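Long-range contact in GDSL-like Lipase (Parabacteroides distasonis, PDB 3P94), which is a serine hydrolase of the GDSL-like (SGNH) lipase family, probably hydrolysing ester bonds in lipids such as lysophosphatidylcholine: residues M28-T33 with A82-I87. Residues are numbered along the deposited sequence; the frame is centred on the assembly and turned at random.
Sequences MGNSIT and AGINDI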
loop_
_atom_site.group_PDB
_atom_site.type_symbol
_atom_site.label_atom_id
_atom_site.label_comp_id
_atom_site.label_asym_id
_atom_site.label_seq_id
_atom_site.Cartn_x
_atom_site.Cartn_y
_atom_site.Cartn_z
HETATM N N MSE A 28 0.165 2.069 5.279
HETATM C CA MSE A 28 1.143 2.753 4.428
HETATM C C MSE A 28 0.752 2.479 2.973
HETATM O O MSE A 28 0.511 1.322 2.590
HETATM C CB MSE A 28 2.570 2.238 4.797
HETATM C CG MSE A 28 3.701 2.732 3.910
HETATM SE SE MSE A 28 3.732 4.690 3.679
HETATM C CE MSE A 28 3.655 5.262 5.419
ATOM N N GLY A 29 0.638 3.540 2.181
ATOM C CA GLY A 29 0.269 3.369 0.791
ATOM C C GLY A 29 0.250 4.600 -0.086
ATOM O O GLY A 29 0.728 5.684 0.273
ATOM N N ASN A 30 -0.302 4.394 -1.267
ATOM C CA ASN A 30 -0.419 5.362 -2.348
ATOM C C ASN A 30 -1.863 5.890 -2.462
ATOM O O ASN A 30 -2.541 6.042 -1.441
ATOM C CB ASN A 30 0.047 4.699 -3.647
ATOM C CG ASN A 30 -0.592 3.352 -3.954
ATOM O OD1 ASN A 30 -1.805 3.120 -3.765
ATOM N ND2 ASN A 30 0.212 2.442 -4.460
ATOM N N SER A 31 -2.318 6.169 -3.708
ATOM C CA SER A 31 -3.655 6.698 -4.006
ATOM C C SER A 31 -4.780 5.723 -3.609
ATOM O O SER A 31 -5.886 6.163 -3.281
ATOM C CB SER A 31 -3.769 7.064 -5.485
ATOM O OG SER A 31 -3.173 6.080 -6.317
ATOM N N ILE A 32 -4.506 4.415 -3.622
ATOM C CA ILE A 32 -5.516 3.417 -3.219
ATOM C C ILE A 32 -5.784 3.550 -1.705
ATOM O O ILE A 32 -6.941 3.556 -1.292
ATOM C CB ILE A 32 -5.130 1.982 -3.651
ATOM C CG1 ILE A 32 -5.102 1.919 -5.206
ATOM C CG2 ILE A 32 -6.119 0.959 -3.084
ATOM C CD1 ILE A 32 -4.441 0.698 -5.800
ATOM N N THR A 33 -4.733 3.719 -0.897
ATOM C CA THR A 33 -4.893 3.925 0.542
ATOM C C THR A 33 -5.467 5.342 0.772
ATOM O O THR A 33 -6.376 5.507 1.577
ATOM C CB THR A 33 -3.555 3.683 1.287
ATOM O OG1 THR A 33 -3.094 2.357 1.002
ATOM C CG2 THR A 33 -3.692 3.838 2.797
ATOM N N ALA A 82 1.719 -1.044 -1.918
ATOM C CA ALA A 82 2.559 -0.161 -2.721
ATOM C C ALA A 82 3.173 -0.869 -3.924
ATOM O O ALA A 82 3.331 -2.084 -3.914
ATOM C CB ALA A 82 3.681 0.386 -1.840
ATOM N N GLY A 83 3.544 -0.081 -4.929
ATOM C CA GLY A 83 4.195 -0.587 -6.130
ATOM C C GLY A 83 3.537 -0.227 -7.445
ATOM O O GLY A 83 4.227 -0.196 -8.469
ATOM N N ILE A 84 2.207 0.034 -7.450
ATOM C CA ILE A 84 1.513 0.346 -8.702
ATOM C C ILE A 84 2.039 1.648 -9.341
ATOM O O ILE A 84 2.173 1.701 -10.565
ATOM C CB ILE A 84 -0.045 0.342 -8.582
ATOM C CG1 ILE A 84 -0.712 0.234 -9.967
ATOM C CG2 ILE A 84 -0.593 1.571 -7.843
ATOM C CD1 ILE A 84 -0.416 -1.023 -10.767
ATOM N N ASN A 85 2.359 2.676 -8.536
ATOM C CA ASN A 85 2.847 3.936 -9.118
ATOM C C ASN A 85 4.296 3.790 -9.617
ATOM O O ASN A 85 4.685 4.508 -10.529
ATOM C CB ASN A 85 2.681 5.098 -8.162
ATOM C CG ASN A 85 1.219 5.401 -7.917
ATOM O OD1 ASN A 85 0.386 5.455 -8.831
ATOM N ND2 ASN A 85 0.867 5.581 -6.681
ATOM N N ASP A 86 5.049 2.807 -9.086
ATOM C CA ASP A 86 6.390 2.475 -9.595
ATOM C C ASP A 86 6.260 1.851 -10.988
ATOM O O ASP A 86 7.063 2.142 -11.870
ATOM C CB ASP A 86 7.093 1.471 -8.673
ATOM C CG ASP A 86 7.365 1.946 -7.272
ATOM O OD1 ASP A 86 6.394 2.057 -6.484
ATOM O OD2 ASP A 86 8.555 2.185 -6.948
ATOM N N ILE A 87 5.232 0.990 -11.175
ATOM C CA ILE A 87 4.932 0.327 -12.461
ATOM C C ILE A 87 4.489 1.410 -13.474
ATOM O O ILE A 87 4.847 1.334 -14.652
ATOM C CB ILE A 87 3.891 -0.835 -12.277
ATOM C CG1 ILE A 87 4.503 -1.968 -11.404
ATOM C CG2 ILE A 87 3.414 -1.409 -13.640
ATOM C CD1 ILE A 87 3.530 -3.080 -10.920
HETATM O O HOH W 1 0.141 -0.236 -5.149
HETATM O O HOH W 2 2.710 2.815 -5.465
#
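Two chain turns lie side by side where the adjacent parallel strands 23-29 and 75-81 end and short helices begin, Asn30 being the N-cap of one helix and Gly83 of the other, with the Asn30 side chain bridging the space between them. Such strand ends gather the active site of the flavodoxin-like SGNH hydrolase fold, and the segments carry a Gly-Asn-Ser variant of its Gly-Asp-Ser block and the Gly-x-Asn-Asp block. In the conformer described, Ser31 OG bonds to His182, consistent with Ser31 being the nucleophile of a Ser-His-Asp triad. Gly83 suits its turn because, at phi 125°, a CB would jam against the preceding carbonyl oxygen; at Gly29 one would run into Thr33 OG1. Asn30 fits because its amide both accepts and donates. With CG set between the backbone N and the carbonyl carbon (chi1 51°), OD1 caps the helix by accepting from Ile32 N at 3.0 Å, while ND2 gives one hydrogen to each of two waters. One water also accepts from Ile84 N, the other from Gly83 N and Asn85 N, tying these backbone N-H groups to Asn30. An aspartate in its place would probably leave both waters without their side-chain donor and so break the link to the second helix start. Ile84 CG2 packs 3.6 Å from Asn30 ND2 and touches Ile32 CD1 loosely. As in other SGNH hydrolases, Asn85 probably contributes to the oxyanion hole; its amide plane stands 69° from that of Asn30, and its ND2, hydrogen-bonded to Gln57 O, comes within 3.3 Å of Asn30 CB.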